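Local coordinates for uncharacterized protein (Singapore grouper iridovirus, PDB 3RJ2), which binds histone H3 and may thereby influence host chromatin during viral infection, at residues A[60-65]-A[94-99]; A[67-72]-A[89-94]. One frame throughout, in Å; residues are numbered along the deposited sequence.

Contact 1 (A[60-65]-A[94-99])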
loop_
_atom_site.group_PDB
_atom_site.type_symbol
_atom_site.label_atom_id
_atom_site.label_comp_id
_atom_site.label_asym_id
_atom_site.label_seq_id
_atom_site.Cartn_x
_atom_site.Cartn_y
_atom_site.Cartn_z
ATOM N N THR A 60 -5.111 0.202 2.427
ATOM C CA THR A 60 -6.077 1.045 3.112
ATOM C C THR A 60 -6.497 2.120 2.117
ATOM O O THR A 60 -5.682 2.575 1.285
ATOM C CB THR A 60 -5.458 1.694 4.386
ATOM O OG1 THR A 60 -4.802 0.685 5.167
ATOM C CG2 THR A 60 -6.515 2.365 5.250
ATOM N N PHE A 61 -7.778 2.474 2.176
ATOM C CA PHE A 61 -8.311 3.600 1.430
ATOM C C PHE A 61 -8.820 4.675 2.386
ATOM O O PHE A 61 -9.383 4.369 3.456
ATOM C CB PHE A 61 -9.444 3.151 0.510
ATOM C CG PHE A 61 -9.022 2.144 -0.518
ATOM C CD1 PHE A 61 -9.328 0.803 -0.354
ATOM C CD2 PHE A 61 -8.285 2.538 -1.630
ATOM C CE1 PHE A 61 -8.921 -0.137 -1.309
ATOM C CE2 PHE A 61 -7.863 1.608 -2.578
ATOM C CZ PHE A 61 -8.190 0.269 -2.422
ATOM N N PHE A 62 -8.615 5.924 1.980
ATOM C CA PHE A 62 -9.038 7.098 2.727
ATOM C C PHE A 62 -9.849 7.999 1.793
ATOM O O PHE A 62 -9.619 8.006 0.569
ATOM C CB PHE A 62 -7.824 7.875 3.252
ATOM C CG PHE A 62 -6.834 7.029 3.993
ATOM C CD1 PHE A 62 -7.029 6.724 5.344
ATOM C CD2 PHE A 62 -5.697 6.531 3.346
ATOM C CE1 PHE A 62 -6.117 5.939 6.031
ATOM C CE2 PHE A 62 -4.789 5.734 4.037
ATOM C CZ PHE A 62 -4.998 5.447 5.378
ATOM N N ASN A 63 -10.791 8.749 2.362
ATOM C CA ASN A 63 -11.605 9.691 1.573
ATOM C C ASN A 63 -10.883 11.009 1.282
ATOM O O ASN A 63 -9.701 11.158 1.607
ATOM C CB ASN A 63 -12.999 9.889 2.195
ATOM C CG ASN A 63 -12.969 10.648 3.519
ATOM O OD1 ASN A 63 -12.032 11.383 3.825
ATOM N ND2 ASN A 63 -14.021 10.481 4.298
ATOM N N ALA A 64 -11.582 11.965 0.665
ATOM C CA ALA A 64 -10.956 13.199 0.201
ATOM C C ALA A 64 -10.477 14.093 1.342
ATOM O O ALA A 64 -9.622 14.958 1.139
ATOM C CB ALA A 64 -11.918 13.974 -0.721
ATOM N N THR A 65 -11.024 13.889 2.535
ATOM C CA THR A 65 -10.551 14.606 3.721
ATOM C C THR A 65 -9.447 13.815 4.446
ATOM O O THR A 65 -8.948 14.235 5.490
ATOM C CB THR A 65 -11.709 14.957 4.682
ATOM O OG1 THR A 65 -12.417 13.768 5.041
ATOM C CG2 THR A 65 -12.686 15.907 4.006
ATOM N N TYR A 94 -7.472 8.278 -1.818
ATOM C CA TYR A 94 -6.087 7.889 -1.505
ATOM C C TYR A 94 -5.991 6.413 -1.238
ATOM O O TYR A 94 -6.910 5.818 -0.660
ATOM C CB TYR A 94 -5.580 8.535 -0.198
ATOM C CG TYR A 94 -5.550 10.028 -0.149
ATOM C CD1 TYR A 94 -4.391 10.726 -0.454
ATOM C CD2 TYR A 94 -6.668 10.738 0.256
ATOM C CE1 TYR A 94 -4.351 12.112 -0.375
ATOM C CE2 TYR A 94 -6.651 12.117 0.331
ATOM C CZ TYR A 94 -5.494 12.799 0.016
ATOM O OH TYR A 94 -5.490 14.174 0.095
ATOM N N ALA A 95 -4.850 5.837 -1.605
ATOM C CA ALA A 95 -4.524 4.471 -1.237
ATOM C C ALA A 95 -3.209 4.475 -0.465
ATOM O O ALA A 95 -2.359 5.333 -0.670
ATOM C CB ALA A 95 -4.424 3.574 -2.477
ATOM N N ARG A 96 -3.066 3.524 0.437
ATOM C CA ARG A 96 -1.829 3.314 1.146
ATOM C C ARG A 96 -1.595 1.809 1.213
ATOM O O ARG A 96 -2.542 1.020 1.365
ATOM C CB ARG A 96 -1.889 3.957 2.540
ATOM C CG ARG A 96 -0.679 3.706 3.453
ATOM C CD ARG A 96 -0.665 4.655 4.634
ATOM N NE ARG A 96 -0.441 6.039 4.206
ATOM C CZ ARG A 96 -0.806 7.118 4.899
ATOM N NH1 ARG A 96 -1.444 7.003 6.068
ATOM N NH2 ARG A 96 -0.535 8.319 4.416
ATOM N N ILE A 97 -0.339 1.412 1.048
ATOM C CA ILE A 97 0.060 0.038 1.298
ATOM C C ILE A 97 1.063 0.046 2.444
ATOM O O ILE A 97 2.042 0.801 2.402
ATOM C CB ILE A 97 0.662 -0.617 0.017
ATOM C CG1 ILE A 97 -0.407 -0.696 -1.086
ATOM C CG2 ILE A 97 1.258 -1.972 0.326
ATOM C CD1 ILE A 97 0.067 -1.214 -2.448
ATOM N N HIS A 98 0.797 -0.737 3.490
ATOM C CA HIS A 98 1.821 -1.060 4.478
ATOM C C HIS A 98 2.346 -2.429 4.070
ATOM O O HIS A 98 1.634 -3.429 4.222
ATOM C CB HIS A 98 1.253 -1.141 5.909
ATOM C CG HIS A 98 0.837 0.183 6.489
ATOM N ND1 HIS A 98 -0.294 0.858 6.075
ATOM C CD2 HIS A 98 1.392 0.944 7.461
ATOM C CE1 HIS A 98 -0.406 1.986 6.755
ATOM N NE2 HIS A 98 0.599 2.057 7.611
ATOM N N ALA A 99 3.573 -2.470 3.549
ATOM C CA ALA A 99 4.228 -3.713 3.142
ATOM C C ALA A 99 4.860 -4.474 4.310
ATOM O O ALA A 99 5.532 -3.886 5.153
ATOM C CB ALA A 99 5.278 -3.415 2.092
HETATM O O HOH W 1 -2.334 0.487 4.348
HETATM O O HOH W 2 -7.944 15.317 -1.023
#

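Contact 2 (A[67-72]-A[89-94])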
loop_
_atom_site.group_PDB
_atom_site.type_symbol
_atom_site.label_atom_id
_atom_site.label_comp_id
_atom_site.label_asym_id
_atom_site.label_seq_id
_atom_site.Cartn_x
_atom_site.Cartn_y
_atom_site.Cartn_z
ATOM N N ARG A 67 -9.658 10.719 5.636
ATOM C CA ARG A 67 -10.186 9.841 6.674
ATOM C C ARG A 67 -10.323 8.379 6.212
ATOM O O ARG A 67 -10.678 8.100 5.069
ATOM C CB ARG A 67 -11.541 10.359 7.192
ATOM C CG ARG A 67 -11.493 11.675 7.996
ATOM C CD ARG A 67 -12.816 11.912 8.775
ATOM N NE ARG A 67 -13.203 13.329 8.818
ATOM C CZ ARG A 67 -14.300 13.804 9.419
ATOM N NH1 ARG A 67 -15.142 12.983 10.046
ATOM N NH2 ARG A 67 -14.560 15.110 9.397
ATOM N N TYR A 68 -10.056 7.463 7.133
ATOM C CA TYR A 68 -10.186 6.030 6.900
ATOM C C TYR A 68 -11.558 5.620 6.352
ATOM O O TYR A 68 -12.599 6.007 6.903
ATOM C CB TYR A 68 -9.923 5.288 8.210
ATOM C CG TYR A 68 -10.142 3.798 8.148
ATOM C CD1 TYR A 68 -11.352 3.230 8.549
ATOM C CD2 TYR A 68 -9.127 2.955 7.708
ATOM C CE1 TYR A 68 -11.553 1.848 8.487
ATOM C CE2 TYR A 68 -9.301 1.599 7.657
ATOM C CZ TYR A 68 -10.508 1.042 8.043
ATOM O OH TYR A 68 -10.646 -0.326 7.981
ATOM N N ILE A 69 -11.556 4.828 5.278
ATOM C CA ILE A 69 -12.795 4.218 4.769
ATOM C C ILE A 69 -12.797 2.737 5.092
ATOM O O ILE A 69 -13.766 2.204 5.645
ATOM C CB ILE A 69 -12.943 4.329 3.232
ATOM C CG1 ILE A 69 -12.904 5.784 2.772
ATOM C CG2 ILE A 69 -14.240 3.639 2.787
ATOM C CD1 ILE A 69 -12.636 5.942 1.287
ATOM N N THR A 70 -11.720 2.065 4.705
ATOM C CA THR A 70 -11.642 0.617 4.821
ATOM C C THR A 70 -10.229 0.121 4.495
ATOM O O THR A 70 -9.439 0.846 3.887
ATOM C CB THR A 70 -12.676 -0.067 3.896
ATOM O OG1 THR A 70 -12.885 -1.417 4.314
ATOM C CG2 THR A 70 -12.235 -0.034 2.433
ATOM N N HIS A 71 -9.927 -1.104 4.914
ATOM C CA HIS A 71 -8.666 -1.759 4.575
ATOM C C HIS A 71 -8.888 -3.233 4.258
ATOM O O HIS A 71 -9.932 -3.808 4.610
ATOM C CB HIS A 71 -7.640 -1.606 5.707
ATOM C CG HIS A 71 -7.913 -2.464 6.904
ATOM N ND1 HIS A 71 -8.850 -2.132 7.858
ATOM C CD2 HIS A 71 -7.368 -3.639 7.303
ATOM C CE1 HIS A 71 -8.877 -3.075 8.789
ATOM N NE2 HIS A 71 -7.988 -4.001 8.474
ATOM N N THR A 72 -7.912 -3.818 3.568
ATOM C CA THR A 72 -7.855 -5.253 3.327
ATOM C C THR A 72 -6.428 -5.690 3.674
ATOM O O THR A 72 -5.485 -4.912 3.516
ATOM C CB THR A 72 -8.178 -5.613 1.833
ATOM O OG1 THR A 72 -9.429 -5.036 1.439
ATOM C CG2 THR A 72 -8.278 -7.115 1.632
ATOM N N PRO A 89 -13.261 1.668 -3.022
ATOM C CA PRO A 89 -14.491 2.318 -2.552
ATOM C C PRO A 89 -14.860 3.555 -3.384
ATOM O O PRO A 89 -13.968 4.261 -3.863
ATOM C CB PRO A 89 -14.136 2.751 -1.120
ATOM C CG PRO A 89 -13.028 1.861 -0.696
ATOM C CD PRO A 89 -12.268 1.503 -1.940
ATOM N N LYS A 90 -16.163 3.798 -3.544
ATOM C CA LYS A 90 -16.706 4.997 -4.199
ATOM C C LYS A 90 -16.036 6.307 -3.770
ATOM O O LYS A 90 -15.722 7.168 -4.606
ATOM C CB LYS A 90 -18.232 5.097 -3.925
ATOM C CG LYS A 90 -19.123 4.725 -5.120
ATOM C CD LYS A 90 -20.650 4.791 -4.802
ATOM C CE LYS A 90 -21.473 4.375 -6.041
ATOM N NZ LYS A 90 -22.863 3.835 -5.761
ATOM N N ASP A 91 -15.842 6.459 -2.463
ATOM C CA ASP A 91 -15.297 7.693 -1.860
ATOM C C ASP A 91 -13.786 7.673 -1.607
ATOM O O ASP A 91 -13.261 8.520 -0.870
ATOM C CB ASP A 91 -16.025 8.016 -0.547
ATOM C CG ASP A 91 -16.189 6.805 0.342
ATOM O OD1 ASP A 91 -16.064 5.665 -0.151
ATOM O OD2 ASP A 91 -16.468 6.986 1.544
ATOM N N ALA A 92 -13.088 6.713 -2.203
ATOM C CA ALA A 92 -11.645 6.640 -2.062
ATOM C C ALA A 92 -10.984 7.746 -2.872
ATOM O O ALA A 92 -11.257 7.901 -4.060
ATOM C CB ALA A 92 -11.120 5.274 -2.473
ATOM N N ALA A 93 -10.128 8.516 -2.196
ATOM C CA ALA A 93 -9.303 9.546 -2.828
ATOM C C ALA A 93 -7.801 9.256 -2.669
ATOM O O ALA A 93 -6.966 9.908 -3.312
ATOM C CB ALA A 93 -9.640 10.910 -2.252
ATOM N N TYR A 94 -7.472 8.278 -1.818
ATOM C CA TYR A 94 -6.087 7.889 -1.505
ATOM C C TYR A 94 -5.991 6.413 -1.238
ATOM O O TYR A 94 -6.910 5.818 -0.660
ATOM C CB TYR A 94 -5.580 8.535 -0.198
ATOM C CG TYR A 94 -5.550 10.028 -0.149
ATOM C CD1 TYR A 94 -4.391 10.726 -0.454
ATOM C CD2 TYR A 94 -6.668 10.738 0.256
ATOM C CE1 TYR A 94 -4.351 12.112 -0.375
ATOM C CE2 TYR A 94 -6.651 12.117 0.331
ATOM C CZ TYR A 94 -5.494 12.799 0.016
ATOM O OH TYR A 94 -5.490 14.174 0.095
#

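Contact 1 (A[60-65]-A[94-99])
An antiparallel pair of strands in the interior of the six-stranded mixed sheet brings 60-62 against 94-98, with Thr60 opposite Arg96, Phe61 opposite Ala95 and Phe62 opposite Tyr94. Thr60 and Arg96 exchange two backbone hydrogen bonds, the one from Thr60 N to Arg96 O being 2.9 Å long and nearly straight at 166°. Phe62 and Tyr94 form the next hydrogen-bonded pair less evenly: Phe62 N reaches Tyr94 O at 3.1 Å, but the return bond from Tyr94 N to Phe62 O is more bent. Phe62 O also accepts from Ala93 N, the mark of a classic beta bulge in which Ala93 and Tyr94 both face Phe62.

On the sheet face carrying Thr60, Phe62 and Arg96, the Phe62 ring, its CG anti to the carbonyl carbon (chi1 -51°), presents an edge to Arg96, whose CB lies in the ring plane 3.7 Å from CE2. The Arg96 chain then bends at chi3, bringing Phe62 CE2 over one face of the guanidinium with the two planes 55° apart. Bonds from NE to Thr35 OG1 and from NH1 to Thr134 O and Ala137 O hold that group, tying the strand to helix 128-136 and the C-terminus. Tyr94 crosses Phe62 at about a right angle, and its CD2 edge meets Asn63 O in plane at 3.3 Å. A water joins its OH to Ala64 O, while another links Thr60 OG1, which is also bonded to Arg58 NE, to His98 ND1. On the other face of the sheet, Phe61 CE2 lies 4.0 Å from Ala95 CB. In the turn that follows, Asn63 OD1 accepts from Thr65 N in an Asx turn and, on the same face of its amide, from Thr65 OG1 at 2.7 Å; Arg67 N is a further donor.

Contact 2 (A[67-72]-A[89-94])
Strand 68-72 and the loop 89-94 approach without any backbone pairing: their nearest CA atoms, those of Ile69 and Ala92, are 7.3 Å apart, and no hydrogen bond passes between the segments. The loop folds into a type I beta turn from Pro89 to Ala92, closed by a bond of 3.1 Å from Ala92 N to Pro89 O. The strand is irregular at Ile69 and Thr70, two successive residues whose CB atoms both point toward the loop.

Ile69 carries most of the contact. With CG1 anti to its carbonyl carbon (chi1 -58°), it extends CD1 into the turn, 3.4 Å from Asp91 O and 3.6 Å from Ala92 CA, and touches the Ala92 methyl as well. The CG2 branch lies against Pro89, with CB of the proline 4.0 Å away. Asp91 comes from the opposite direction, and its carboxylate rests on the isoleucine, OD1 being 3.7 Å from Ile69 CD1; the contact is plain van der Waals packing against a charged group at the exposed side of the turn. Beside it, with OG1 of Thr70 turned anti to the backbone N (chi1 -162°), the methyl CG2 is the branch that meets the proline, 3.7 Å from Pro89 CG. Phe61, on the neighbouring strand 56-62, also packs on Pro89 and Ala92 and extends this apolar patch inward.

Both Ile69 and Thr70 face Phe61 and form backbone bonds with it, so the extra residue at this edge of the sheet is a classic beta bulge, here packed against a beta turn in the connection between strands 81-87 and 94-98.

Contact 1 is largely buried in the six-stranded sheet, whereas contact 2 lies at the surface, and their centres are about 6 Å apart. Strand 56-62 stands between 94-98 and the outermost strand 68-75, pairing with both; on the latter side Phe61 O meets Ile69 N at 2.9 Å. Tyr94 belongs to both contacts, as the start of the strand in one and the end of the loop in the other. Main-chain bonding, aromatic rings and a buried arginine dominate contact 1; contact 2 rests on van der Waals packing of Ile69 and Thr70 against a proline, an alanine and an aspartate. Apart from the shared Tyr94, contact 2 falls within the chain that runs between the two strands of contact 1.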